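Local structure of putative carboxynorspermidine decarboxylase protein (Sinorhizobium meliloti, 3MT1) at residues R20-H23 / V24-K27; D46-R49 / D50-G54; D109-G113 / I114-L118; F170-F173 / D174-G178; R353-T356 / Y357-E361. The protein probably catalyses the pyridoxal 5'-phosphate-dependent decarboxylation of carboxynorspermidine and carboxyspermidine to norspermidine and spermidine. One frame throughout, in Å; residues are numbered along the deposited sequence.

Contacts 1 to 4 lie in the barrel domain, on the helices, turns and one strand that build it, whereas contact 5 lies near the C-terminus and faces the second subunit. Contacts 1 and 2 meet directly: Arg25 NE and Asp53 OD2 form a salt bridge of 2.6 Å, and Ile21 CD1 packs on Met52 CE at 3.9 Å. These two also lie near Glu233, a predicted substrate-binding residue, whose side chain is about 10 Å from that of Ile21 and about 11 Å from that of Met48. Contact 4 comes within about 9 Å of contact 1 between nearest atoms. The centres of contacts 4 and 5 are about 45 Å apart, on opposite sides of the chain's centre.

Contact 1. Residues R20-H23 / V24-K27; sequences RIAH and VREK
His23 and Lys27, one helical turn apart, meet through ring and aliphatic chain: Lys27 CG sits over one face of the imidazole, 4.1 Å from its centroid and 23° off the ring normal, a CH-pi contact displaced toward the rim. The bend of the lysine chain at chi2 (-46°) keeps CE along the same ring, 3.7 Å from His23 CE1. The imidazole gets its polar partner elsewhere, NE2 being hydrogen-bonded to Asp210 OD1; that carboxylate would probably favour a protonated ring.

Both segments lie in helix 11-28, which precedes the first barrel strand, and the four carbonyls of residues 20-23 are all satisfied by i to i+4 bonds. Arg20 O takes Val24 N at 3.1 Å, and Ile21 O takes Arg25 N at 2.9 Å. Ala22 O accepts from Glu26 N at 2.7 Å, while His23 O receives Lys27 N at 2.9 Å.

Arg25 folds back over this turn. Its bend at chi3 (37°) places NH1 3.9 Å from Ala22 CB, which lies at the guanidinium edge and in its plane, and CD reaches Ile21 CG2 at 4.0 Å. The charge is answered by Asp53, bound through NE. Arg20 likewise points to an outside acid, its NH1 bridging to Asp205 and also bonding Thr203 O.

Contact 2. Residues D46-R49 / D50-G54; sequences DLMR and DYMDG
The type I beta turn from Arg49 to Met52 lies where helix 45-49 gives way to the loop before strand 54-57, and it is held by Met52 N donating to Arg49 O at 3.2 Å. The preceding carbonyl, Met48 O, has two donors: Tyr51 N at 3.0 Å, and Met52 N at 3.3 Å in a bent (120°), weak bond. Arg49 O also lies 3.1 Å from Met52 O; such a pair would repel, but Lys72 NZ bonds to both, and its charge probably offsets their repulsion.

Tyr51 lies edge-on to the helix. With its CG beside the backbone N (chi1 -58°), the ring brings CD2 to 3.4 Å from Leu47 O, which lies at the edge and in the ring plane, so that C-H groups rather than the pi face meet the carbonyl. Leu47 CD1 touches Tyr51 CE2 only loosely, at 4.5 Å.

The turn leads into strand 54-57, the second strand of the parallel barrel. Met48 and Met52, both selenomethionines, run side by side in the same direction, Met48 CE 4.1 Å from Met52 SE. Both pack on Ser235 of helix 233-236, and Met48 also reaches Ile236. Met48 and Tyr51 both touch Met18 of helix 11-28.

Contact 3. Residues D109-G113 / I114-L118; sequences DKAAG and IARGL
Two overlapping type I beta turns, Asp109 to Ala112 and Ala111 to Ile114, carry the chain into strand 115-119; the first is closed by Ala112 N to Asp109 O at 3.2 Å and the second by Ile114 N to Ala111 O at 3.3 Å.

Arg116 doubles back from the strand toward these turns. Its CG and CD lie against Ala111 CB, with CD at 3.8 Å, and the bend at chi3 (-47°) swings the guanidinium over to the carbonyls. There NH1 gives Ala111 O a second, weak hydrogen bond of 3.4 Å, the oxygen lying near the guanidinium plane at its edge. A water accepts from the same NH1 at 3.2 Å and also lies beside Ala112 O, at a separation too short to trust in detail. The polar end of Arg116 is anchored further by NE, which bonds to Arg155 O.

Ile114 holds CG1 between its backbone N and carbonyl carbon (chi1 53°), and this branch touches Ala111 O at 3.5 Å.

Ala111 and Ile114 both pack on Val90 of helix 83-92 and on Ile96 of strand 95-98. Backbone bonds from Gly117 to Ile96 and Phe98, and from Leu118 to Gly158 and Met160, set the strand between 95-98 and 158-160 in the barrel.

Contact 4. Residues F170-F173 / D174-G178; sequences FGLF and DRMLG
Phe170 begins the helix with its ring beside Asp174, whose CB lies over one ring face, 4.3 Å from CZ; Phe170 O accepts Asp174 N at 2.7 Å. Gly171 contributes backbone alone, its carbonyl taking Arg175 N at 3.1 Å. Leu172 meets Met176, a selenomethionine, at an angle, but the placing of Met176 CG is doubtful, as it stands too close to Leu172 O.

Phe173 is buried. Having CG anti to the backbone N (chi1 168°), it runs alongside Leu177, both pointing the same way, and Phe173 CZ touches Leu177 CD2 at 4.0 Å. Its carbonyl receives Leu177 N at 3.0 Å. The ring also meets Phe212 edge-to-face. With an alanine here, Leu177 would probably lose its ring neighbour and a gap would be left beside Phe212.

Asp174 OD1 forms a salt bridge with Arg215 NE, so this face of helix 170-190 packs on helix 209-223. Helix 170-190 itself is the connection of the beta-alpha-beta unit joining barrel strands 158-160 and 193-195.

Contact 5. Residues R353-T356 / Y357-E361; sequences REFT and YADYE
Tyr357 follows Thr356, the N-cap, and opens the helix; its ring makes a cation-pi contact with Arg64 of the second subunit. Ala358 CB rests 3.8 Å from Thr356 OG1. Asp359, with CG beside its backbone N (chi1 -69°), carries the contact. OD2 uses its anti lone pair for Thr356 N at 3.0 Å, and also takes Arg353 NH1 at 2.9 Å from above the carboxylate plane. Arg353 NH2 meets OD1 at 3.1 Å, completing an end-on salt bridge with the two planes 48° apart. Phe355 CD2 lies over a guanidinium face, and Arg353 NE bonds Gln362 O of the second subunit. A leucine in place of Arg353 would probably leave Asp359's charge without its mate and that intersubunit carbonyl without this donor. Tyr360 N then closes the first turn on Thr356 O at 3.2 Å. The Asp359-to-Thr356 N bond, from N3 back to the N-cap, is one half of a capping box.

Contact 1. Residues R20-H23 / V24-K27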
loop_
_atom_site.group_PDB
_atom_site.type_symbol
_atom_site.label_atom_id
_atom_site.label_comp_id
_atom_site.label_asym_id
_atom_site.label_seq_id
_atom_site.Cartn_x
_atom_site.Cartn_y
_atom_site.Cartn_z
ATOM N N ARG B 20 -25.071 15.624 -10.074
ATOM C CA ARG B 20 -24.584 15.996 -11.404
ATOM C C ARG B 20 -24.543 14.753 -12.284
ATOM O O ARG B 20 -24.878 14.796 -13.465
ATOM C CB ARG B 20 -23.235 16.691 -11.314
ATOM C CG ARG B 20 -23.267 17.881 -10.382
ATOM C CD ARG B 20 -21.910 18.531 -10.259
ATOM N NE ARG B 20 -22.052 19.910 -9.836
ATOM C CZ ARG B 20 -21.069 20.797 -9.798
ATOM N NH1 ARG B 20 -19.833 20.449 -10.138
ATOM N NH2 ARG B 20 -21.324 22.027 -9.398
ATOM N N ILE B 21 -24.162 13.638 -11.670
ATOM C CA ILE B 21 -24.315 12.315 -12.269
ATOM C C ILE B 21 -25.766 12.010 -12.752
ATOM O O ILE B 21 -25.985 11.761 -13.938
ATOM C CB ILE B 21 -23.753 11.215 -11.310
ATOM C CG1 ILE B 21 -22.224 11.351 -11.262
ATOM C CG2 ILE B 21 -24.188 9.822 -11.761
ATOM C CD1 ILE B 21 -21.474 10.296 -10.514
ATOM N N ALA B 22 -26.735 12.052 -11.845
ATOM C CA ALA B 22 -28.154 11.911 -12.193
ATOM C C ALA B 22 -28.563 12.802 -13.418
ATOM O O ALA B 22 -29.163 12.327 -14.405
ATOM C CB ALA B 22 -28.994 12.239 -10.986
ATOM N N HIS B 23 -28.215 14.086 -13.347
ATOM C CA HIS B 23 -28.460 15.034 -14.433
ATOM C C HIS B 23 -27.951 14.448 -15.765
ATOM O O HIS B 23 -28.688 14.371 -16.731
ATOM C CB HIS B 23 -27.776 16.359 -14.086
ATOM C CG HIS B 23 -27.943 17.423 -15.112
ATOM N ND1 HIS B 23 -28.943 18.369 -15.045
ATOM C CD2 HIS B 23 -27.226 17.710 -16.224
ATOM C CE1 HIS B 23 -28.840 19.187 -16.079
ATOM N NE2 HIS B 23 -27.806 18.807 -16.809
ATOM N N VAL B 24 -26.709 13.973 -15.788
ATOM C CA VAL B 24 -26.172 13.332 -16.978
ATOM C C VAL B 24 -27.003 12.112 -17.391
ATOM O O VAL B 24 -27.352 11.980 -18.558
ATOM C CB VAL B 24 -24.710 12.897 -16.777
ATOM C CG1 VAL B 24 -24.282 11.895 -17.865
ATOM C CG2 VAL B 24 -23.785 14.117 -16.712
ATOM N N ARG B 25 -27.319 11.234 -16.440
ATOM C CA ARG B 25 -28.115 10.049 -16.724
ATOM C C ARG B 25 -29.462 10.454 -17.335
ATOM O O ARG B 25 -29.966 9.820 -18.253
ATOM C CB ARG B 25 -28.370 9.255 -15.442
ATOM C CG ARG B 25 -27.122 8.801 -14.760
ATOM C CD ARG B 25 -27.351 8.053 -13.438
ATOM N NE ARG B 25 -28.514 7.182 -13.426
ATOM C CZ ARG B 25 -29.641 7.481 -12.781
ATOM N NH1 ARG B 25 -29.733 8.610 -12.084
ATOM N NH2 ARG B 25 -30.675 6.652 -12.821
ATOM N N GLU B 26 -30.031 11.525 -16.813
ATOM C CA GLU B 26 -31.341 11.981 -17.212
ATOM C C GLU B 26 -31.290 12.549 -18.663
ATOM O O GLU B 26 -32.092 12.164 -19.533
ATOM C CB GLU B 26 -31.767 13.027 -16.174
ATOM C CG GLU B 26 -33.147 13.625 -16.302
ATOM C CD GLU B 26 -33.245 14.951 -15.519
ATOM O OE1 GLU B 26 -32.419 15.156 -14.585
ATOM O OE2 GLU B 26 -34.138 15.777 -15.823
ATOM N N LYS B 27 -30.311 13.423 -18.914
ATOM C CA LYS B 27 -30.141 14.107 -20.198
ATOM C C LYS B 27 -29.676 13.178 -21.296
ATOM O O LYS B 27 -30.079 13.336 -22.449
ATOM C CB LYS B 27 -29.121 15.237 -20.075
ATOM C CG LYS B 27 -29.524 16.385 -19.172
ATOM C CD LYS B 27 -30.939 16.848 -19.428
ATOM C CE LYS B 27 -31.179 18.166 -18.759
ATOM N NZ LYS B 27 -32.614 18.554 -18.755
#

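Contact 2. Residues D46-R49 / D50-G54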
loop_
_atom_site.group_PDB
_atom_site.type_symbol
_atom_site.label_atom_id
_atom_site.label_comp_id
_atom_site.label_asym_id
_atom_site.label_seq_id
_atom_site.Cartn_x
_atom_site.Cartn_y
_atom_site.Cartn_z
ATOM N N ASP B 46 -25.788 3.670 0.423
ATOM C CA ASP B 46 -27.198 4.019 0.570
ATOM C C ASP B 46 -27.447 5.408 0.061
ATOM O O ASP B 46 -28.457 5.650 -0.597
ATOM C CB ASP B 46 -27.687 3.850 2.019
ATOM C CG ASP B 46 -27.965 2.374 2.365
ATOM O OD1 ASP B 46 -28.280 1.613 1.412
ATOM O OD2 ASP B 46 -27.860 1.957 3.560
ATOM N N LEU B 47 -26.515 6.315 0.324
ATOM C CA LEU B 47 -26.645 7.648 -0.232
ATOM C C LEU B 47 -26.447 7.686 -1.755
ATOM O O LEU B 47 -27.223 8.326 -2.432
ATOM C CB LEU B 47 -25.792 8.679 0.518
ATOM C CG LEU B 47 -25.514 10.014 -0.187
ATOM C CD1 LEU B 47 -26.723 10.976 -0.150
ATOM C CD2 LEU B 47 -24.291 10.670 0.425
HETATM N N MSE B 48 -25.478 6.954 -2.298
HETATM C CA MSE B 48 -25.193 7.007 -3.737
HETATM C C MSE B 48 -26.181 6.224 -4.623
HETATM O O MSE B 48 -26.383 6.576 -5.789
HETATM C CB MSE B 48 -23.764 6.519 -4.010
HETATM C CG MSE B 48 -22.734 7.299 -3.281
HETATM SE SE MSE B 48 -20.978 6.505 -3.278
HETATM C CE MSE B 48 -20.421 7.055 -5.017
ATOM N N ARG B 49 -26.749 5.153 -4.075
ATOM C CA ARG B 49 -27.636 4.241 -4.796
ATOM C C ARG B 49 -28.693 4.951 -5.672
ATOM O O ARG B 49 -28.845 4.641 -6.857
ATOM C CB ARG B 49 -28.339 3.297 -3.790
ATOM C CG ARG B 49 -28.555 1.895 -4.301
ATOM C CD ARG B 49 -29.333 0.977 -3.366
ATOM N NE ARG B 49 -30.494 0.416 -4.083
ATOM C CZ ARG B 49 -30.879 -0.869 -4.083
ATOM N NH1 ARG B 49 -30.180 -1.801 -3.416
ATOM N NH2 ARG B 49 -31.972 -1.242 -4.774
ATOM N N ASP B 50 -29.427 5.894 -5.086
ATOM C CA ASP B 50 -30.555 6.477 -5.801
ATOM C C ASP B 50 -30.164 7.398 -6.952
ATOM O O ASP B 50 -31.034 7.856 -7.684
ATOM C CB ASP B 50 -31.503 7.186 -4.842
ATOM C CG ASP B 50 -32.095 6.241 -3.806
ATOM O OD1 ASP B 50 -32.481 5.098 -4.171
ATOM O OD2 ASP B 50 -32.172 6.644 -2.627
ATOM N N TYR B 51 -28.863 7.645 -7.123
ATOM C CA TYR B 51 -28.388 8.547 -8.155
ATOM C C TYR B 51 -27.607 7.829 -9.224
ATOM O O TYR B 51 -27.263 8.424 -10.256
ATOM C CB TYR B 51 -27.525 9.673 -7.577
ATOM C CG TYR B 51 -28.160 10.572 -6.512
ATOM C CD1 TYR B 51 -28.770 11.787 -6.861
ATOM C CD2 TYR B 51 -28.117 10.220 -5.149
ATOM C CE1 TYR B 51 -29.308 12.638 -5.879
ATOM C CE2 TYR B 51 -28.667 11.043 -4.163
ATOM C CZ TYR B 51 -29.255 12.265 -4.531
ATOM O OH TYR B 51 -29.805 13.097 -3.562
HETATM N N MSE B 52 -27.317 6.562 -8.983
HETATM C CA MSE B 52 -26.524 5.770 -9.906
HETATM C C MSE B 52 -27.192 4.466 -10.299
HETATM O O MSE B 52 -28.299 4.161 -9.838
HETATM C CB MSE B 52 -25.139 5.525 -9.337
HETATM C CG MSE B 52 -24.411 6.830 -9.025
HETATM SE SE MSE B 52 -22.584 6.505 -8.418
HETATM C CE MSE B 52 -21.731 6.439 -10.101
ATOM N N ASP B 53 -26.542 3.696 -11.164
ATOM C CA ASP B 53 -27.185 2.513 -11.765
ATOM C C ASP B 53 -26.542 1.184 -11.355
ATOM O O ASP B 53 -27.003 0.130 -11.805
ATOM C CB ASP B 53 -27.220 2.633 -13.299
ATOM C CG ASP B 53 -28.083 3.794 -13.772
ATOM O OD1 ASP B 53 -29.332 3.626 -13.810
ATOM O OD2 ASP B 53 -27.523 4.876 -14.111
ATOM N N GLY B 54 -25.508 1.233 -10.512
ATOM C CA GLY B 54 -24.723 0.064 -10.167
ATOM C C GLY B 54 -23.223 0.304 -9.963
ATOM O O GLY B 54 -22.760 1.435 -9.748
#

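Contact 3. Residues D109-G113 / I114-L118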
loop_
_atom_site.group_PDB
_atom_site.type_symbol
_atom_site.label_atom_id
_atom_site.label_comp_id
_atom_site.label_asym_id
_atom_site.label_seq_id
_atom_site.Cartn_x
_atom_site.Cartn_y
_atom_site.Cartn_z
ATOM N N ASP B 109 -18.938 -20.709 -21.679
ATOM C CA ASP B 109 -19.892 -21.667 -21.099
ATOM C C ASP B 109 -20.396 -21.286 -19.713
ATOM O O ASP B 109 -21.599 -21.244 -19.476
ATOM C CB ASP B 109 -19.345 -23.099 -21.110
ATOM C CG ASP B 109 -19.624 -23.798 -22.405
ATOM O OD1 ASP B 109 -20.481 -23.314 -23.162
ATOM O OD2 ASP B 109 -19.000 -24.837 -22.678
ATOM N N LYS B 110 -19.479 -20.992 -18.809
ATOM C CA LYS B 110 -19.839 -20.609 -17.450
ATOM C C LYS B 110 -20.639 -19.292 -17.360
ATOM O O LYS B 110 -21.512 -19.150 -16.492
ATOM C CB LYS B 110 -18.584 -20.563 -16.593
ATOM C CG LYS B 110 -18.223 -21.916 -16.062
ATOM C CD LYS B 110 -16.725 -22.048 -15.861
ATOM C CE LYS B 110 -16.361 -23.223 -14.932
ATOM N NZ LYS B 110 -17.313 -24.360 -15.094
ATOM N N ALA B 111 -20.364 -18.369 -18.283
ATOM C CA ALA B 111 -21.018 -17.062 -18.300
ATOM C C ALA B 111 -22.292 -17.066 -19.159
ATOM O O ALA B 111 -22.852 -16.007 -19.469
ATOM C CB ALA B 111 -20.026 -15.990 -18.783
ATOM N N ALA B 112 -22.746 -18.259 -19.540
ATOM C CA ALA B 112 -23.846 -18.412 -20.489
ATOM C C ALA B 112 -25.146 -17.725 -20.067
ATOM O O ALA B 112 -25.908 -17.297 -20.916
ATOM C CB ALA B 112 -24.098 -19.886 -20.775
ATOM N N GLY B 113 -25.408 -17.623 -18.768
ATOM C CA GLY B 113 -26.698 -17.096 -18.326
ATOM C C GLY B 113 -26.842 -15.584 -18.324
ATOM O O GLY B 113 -27.932 -15.067 -18.170
ATOM N N ILE B 114 -25.735 -14.871 -18.471
ATOM C CA ILE B 114 -25.736 -13.431 -18.379
ATOM C C ILE B 114 -25.132 -12.856 -19.640
ATOM O O ILE B 114 -24.550 -13.604 -20.442
ATOM C CB ILE B 114 -24.955 -12.930 -17.125
ATOM C CG1 ILE B 114 -23.539 -13.524 -17.094
ATOM C CG2 ILE B 114 -25.745 -13.232 -15.818
ATOM C CD1 ILE B 114 -22.628 -12.898 -16.083
ATOM N N ALA B 115 -25.282 -11.540 -19.806
ATOM C CA ALA B 115 -24.746 -10.788 -20.947
ATOM C C ALA B 115 -23.203 -10.756 -20.919
ATOM O O ALA B 115 -22.610 -10.486 -19.879
ATOM C CB ALA B 115 -25.317 -9.356 -20.960
ATOM N N ARG B 116 -22.565 -11.045 -22.052
ATOM C CA ARG B 116 -21.126 -11.112 -22.114
ATOM C C ARG B 116 -20.615 -9.979 -22.979
ATOM O O ARG B 116 -21.245 -9.607 -23.982
ATOM C CB ARG B 116 -20.673 -12.482 -22.643
ATOM C CG ARG B 116 -20.994 -13.662 -21.674
ATOM C CD ARG B 116 -20.935 -15.050 -22.331
ATOM N NE ARG B 116 -21.659 -15.108 -23.607
ATOM C CZ ARG B 116 -22.979 -15.231 -23.744
ATOM N NH1 ARG B 116 -23.787 -15.314 -22.684
ATOM N NH2 ARG B 116 -23.501 -15.263 -24.955
ATOM N N GLY B 117 -19.478 -9.425 -22.570
ATOM C CA GLY B 117 -18.834 -8.311 -23.254
ATOM C C GLY B 117 -17.367 -8.576 -23.485
ATOM O O GLY B 117 -16.796 -9.527 -22.954
ATOM N N LEU B 118 -16.740 -7.740 -24.301
ATOM C CA LEU B 118 -15.340 -7.925 -24.640
ATOM C C LEU B 118 -14.707 -6.553 -24.578
ATOM O O LEU B 118 -15.297 -5.586 -25.034
ATOM C CB LEU B 118 -15.216 -8.535 -26.052
ATOM C CG LEU B 118 -13.806 -8.852 -26.584
ATOM C CD1 LEU B 118 -13.295 -10.200 -26.064
ATOM C CD2 LEU B 118 -13.732 -8.823 -28.106
HETATM O O HOH W 1 -26.606 -16.771 -23.197
#

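Contact 4. Residues F170-F173 / D174-G178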
loop_
_atom_site.group_PDB
_atom_site.type_symbol
_atom_site.label_atom_id
_atom_site.label_comp_id
_atom_site.label_asym_id
_atom_site.label_seq_id
_atom_site.Cartn_x
_atom_site.Cartn_y
_atom_site.Cartn_z
ATOM N N PHE B 170 -13.802 18.495 -22.330
ATOM C CA PHE B 170 -14.825 17.853 -23.134
ATOM C C PHE B 170 -14.363 17.662 -24.565
ATOM O O PHE B 170 -14.593 16.597 -25.162
ATOM C CB PHE B 170 -16.103 18.659 -23.139
ATOM C CG PHE B 170 -17.076 18.218 -24.187
ATOM C CD1 PHE B 170 -17.693 16.962 -24.096
ATOM C CD2 PHE B 170 -17.366 19.043 -25.265
ATOM C CE1 PHE B 170 -18.576 16.532 -25.064
ATOM C CE2 PHE B 170 -18.277 18.636 -26.250
ATOM C CZ PHE B 170 -18.882 17.375 -26.148
ATOM N N GLY B 171 -13.718 18.703 -25.105
ATOM C CA GLY B 171 -13.159 18.667 -26.444
ATOM C C GLY B 171 -12.321 17.418 -26.683
ATOM O O GLY B 171 -12.455 16.780 -27.749
ATOM N N LEU B 172 -11.471 17.061 -25.699
ATOM C CA LEU B 172 -10.578 15.905 -25.824
ATOM C C LEU B 172 -11.334 14.605 -25.790
ATOM O O LEU B 172 -11.059 13.720 -26.606
ATOM C CB LEU B 172 -9.480 15.890 -24.756
ATOM C CG LEU B 172 -8.687 14.570 -24.680
ATOM C CD1 LEU B 172 -7.821 14.328 -25.917
ATOM C CD2 LEU B 172 -7.839 14.507 -23.413
ATOM N N PHE B 173 -12.267 14.481 -24.841
ATOM C CA PHE B 173 -13.197 13.345 -24.833
ATOM C C PHE B 173 -13.917 13.240 -26.184
ATOM O O PHE B 173 -14.016 12.152 -26.777
ATOM C CB PHE B 173 -14.230 13.434 -23.695
ATOM C CG PHE B 173 -15.357 12.449 -23.843
ATOM C CD1 PHE B 173 -15.153 11.093 -23.602
ATOM C CD2 PHE B 173 -16.616 12.860 -24.282
ATOM C CE1 PHE B 173 -16.182 10.175 -23.769
ATOM C CE2 PHE B 173 -17.665 11.933 -24.453
ATOM C CZ PHE B 173 -17.439 10.596 -24.195
ATOM N N ASP B 174 -14.403 14.373 -26.688
ATOM C CA ASP B 174 -15.103 14.341 -27.970
ATOM C C ASP B 174 -14.291 13.701 -29.100
ATOM O O ASP B 174 -14.834 12.886 -29.868
ATOM C CB ASP B 174 -15.595 15.709 -28.424
ATOM C CG ASP B 174 -16.295 15.627 -29.767
ATOM O OD1 ASP B 174 -17.158 14.709 -29.914
ATOM O OD2 ASP B 174 -15.948 16.432 -30.677
ATOM N N ARG B 175 -13.007 14.056 -29.189
ATOM C CA ARG B 175 -12.131 13.452 -30.181
ATOM C C ARG B 175 -11.880 11.975 -29.960
ATOM O O ARG B 175 -11.795 11.216 -30.907
ATOM C CB ARG B 175 -10.816 14.208 -30.264
ATOM C CG ARG B 175 -11.073 15.613 -30.654
ATOM C CD ARG B 175 -9.878 16.266 -31.214
ATOM N NE ARG B 175 -10.252 17.550 -31.777
ATOM C CZ ARG B 175 -10.493 17.745 -33.068
ATOM N NH1 ARG B 175 -10.389 16.722 -33.916
ATOM N NH2 ARG B 175 -10.823 18.965 -33.502
HETATM N N MSE B 176 -11.784 11.559 -28.704
HETATM C CA MSE B 176 -11.483 10.159 -28.400
HETATM C C MSE B 176 -12.652 9.260 -28.758
HETATM O O MSE B 176 -12.475 8.158 -29.282
HETATM C CB MSE B 176 -11.128 10.035 -26.944
HETATM C CG MSE B 176 -10.076 11.008 -26.577
HETATM SE SE MSE B 176 -8.408 10.119 -26.329
HETATM C CE MSE B 176 -8.566 10.036 -24.380
ATOM N N LEU B 177 -13.852 9.753 -28.489
ATOM C CA LEU B 177 -15.045 9.072 -28.896
ATOM C C LEU B 177 -15.103 8.995 -30.436
ATOM O O LEU B 177 -15.632 8.034 -31.015
ATOM C CB LEU B 177 -16.254 9.807 -28.328
ATOM C CG LEU B 177 -17.579 9.087 -28.490
ATOM C CD1 LEU B 177 -17.536 7.682 -27.859
ATOM C CD2 LEU B 177 -18.699 9.939 -27.922
ATOM N N GLY B 178 -14.538 10.008 -31.087
ATOM C CA GLY B 178 -14.508 10.061 -32.537
ATOM C C GLY B 178 -13.637 8.967 -33.115
ATOM O O GLY B 178 -14.053 8.280 -34.040
#

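Contact 5. Residues R353-T356 / Y357-E361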
loop_
_atom_site.group_PDB
_atom_site.type_symbol
_atom_site.label_atom_id
_atom_site.label_comp_id
_atom_site.label_asym_id
_atom_site.label_seq_id
_atom_site.Cartn_x
_atom_site.Cartn_y
_atom_site.Cartn_z
ATOM N N ARG B 353 -16.139 3.652 11.181
ATOM C CA ARG B 353 -15.246 2.528 11.430
ATOM C C ARG B 353 -13.949 3.026 12.013
ATOM O O ARG B 353 -13.310 3.923 11.468
ATOM C CB ARG B 353 -14.942 1.786 10.127
ATOM C CG ARG B 353 -13.891 0.647 10.202
ATOM C CD ARG B 353 -14.375 -0.602 10.944
ATOM N NE ARG B 353 -13.662 -1.797 10.503
ATOM C CZ ARG B 353 -12.647 -2.383 11.147
ATOM N NH1 ARG B 353 -12.180 -1.885 12.301
ATOM N NH2 ARG B 353 -12.081 -3.478 10.625
ATOM N N GLU B 354 -13.560 2.416 13.126
ATOM C CA GLU B 354 -12.349 2.774 13.822
ATOM C C GLU B 354 -11.466 1.535 13.763
ATOM O O GLU B 354 -11.950 0.426 14.004
ATOM C CB GLU B 354 -12.711 3.077 15.257
ATOM C CG GLU B 354 -11.953 4.212 15.934
ATOM C CD GLU B 354 -12.580 4.581 17.314
ATOM O OE1 GLU B 354 -13.148 3.672 17.992
ATOM O OE2 GLU B 354 -12.499 5.771 17.720
ATOM N N PHE B 355 -10.187 1.721 13.413
ATOM C CA PHE B 355 -9.252 0.621 13.322
ATOM C C PHE B 355 -8.439 0.544 14.595
ATOM O O PHE B 355 -7.925 1.549 15.081
ATOM C CB PHE B 355 -8.379 0.706 12.075
ATOM C CG PHE B 355 -9.175 0.784 10.770
ATOM C CD1 PHE B 355 -9.377 2.003 10.126
ATOM C CD2 PHE B 355 -9.741 -0.366 10.208
ATOM C CE1 PHE B 355 -10.118 2.073 8.946
ATOM C CE2 PHE B 355 -10.474 -0.311 9.052
ATOM C CZ PHE B 355 -10.665 0.897 8.402
ATOM N N THR B 356 -8.357 -0.654 15.161
ATOM C CA THR B 356 -7.816 -0.825 16.476
ATOM C C THR B 356 -6.598 -1.739 16.400
ATOM O O THR B 356 -6.300 -2.314 15.349
ATOM C CB THR B 356 -8.864 -1.488 17.346
ATOM O OG1 THR B 356 -9.036 -2.824 16.887
ATOM C CG2 THR B 356 -10.193 -0.752 17.246
ATOM N N TYR B 357 -5.918 -1.900 17.525
ATOM C CA TYR B 357 -4.788 -2.800 17.630
ATOM C C TYR B 357 -5.099 -4.200 17.083
ATOM O O TYR B 357 -4.291 -4.814 16.360
ATOM C CB TYR B 357 -4.296 -2.877 19.098
ATOM C CG TYR B 357 -3.224 -3.902 19.272
ATOM C CD1 TYR B 357 -1.927 -3.644 18.827
ATOM C CD2 TYR B 357 -3.501 -5.145 19.828
ATOM C CE1 TYR B 357 -0.926 -4.584 18.968
ATOM C CE2 TYR B 357 -2.499 -6.112 19.966
ATOM C CZ TYR B 357 -1.220 -5.809 19.525
ATOM O OH TYR B 357 -0.225 -6.721 19.603
ATOM N N ALA B 358 -6.273 -4.701 17.431
ATOM C CA ALA B 358 -6.678 -6.038 17.022
ATOM C C ALA B 358 -6.793 -6.141 15.481
ATOM O O ALA B 358 -6.521 -7.189 14.918
ATOM C CB ALA B 358 -7.988 -6.431 17.713
ATOM N N ASP B 359 -7.183 -5.065 14.792
ATOM C CA ASP B 359 -7.099 -5.064 13.341
ATOM C C ASP B 359 -5.648 -5.213 12.933
ATOM O O ASP B 359 -5.315 -6.103 12.183
ATOM C CB ASP B 359 -7.703 -3.800 12.757
ATOM C CG ASP B 359 -9.191 -3.746 12.938
ATOM O OD1 ASP B 359 -9.866 -4.675 12.474
ATOM O OD2 ASP B 359 -9.711 -2.784 13.563
ATOM N N TYR B 360 -4.760 -4.378 13.456
ATOM C CA TYR B 360 -3.353 -4.509 13.106
ATOM C C TYR B 360 -2.826 -5.913 13.340
ATOM O O TYR B 360 -2.280 -6.518 12.426
ATOM C CB TYR B 360 -2.511 -3.496 13.874
ATOM C CG TYR B 360 -1.020 -3.694 13.791
ATOM C CD1 TYR B 360 -0.316 -3.479 12.593
ATOM C CD2 TYR B 360 -0.298 -4.030 14.928
ATOM C CE1 TYR B 360 1.086 -3.639 12.550
ATOM C CE2 TYR B 360 1.067 -4.193 14.903
ATOM C CZ TYR B 360 1.749 -4.002 13.736
ATOM O OH TYR B 360 3.100 -4.144 13.764
ATOM N N GLU B 361 -3.043 -6.435 14.560
ATOM C CA GLU B 361 -2.441 -7.692 14.995
ATOM C C GLU B 361 -2.920 -8.834 14.125
ATOM O O GLU B 361 -2.125 -9.704 13.723
ATOM C CB GLU B 361 -2.795 -8.011 16.442
ATOM C CG GLU B 361 -1.839 -8.999 17.061
ATOM C CD GLU B 361 -2.321 -9.598 18.358
ATOM O OE1 GLU B 361 -1.491 -9.718 19.307
ATOM O OE2 GLU B 361 -3.517 -9.955 18.422
#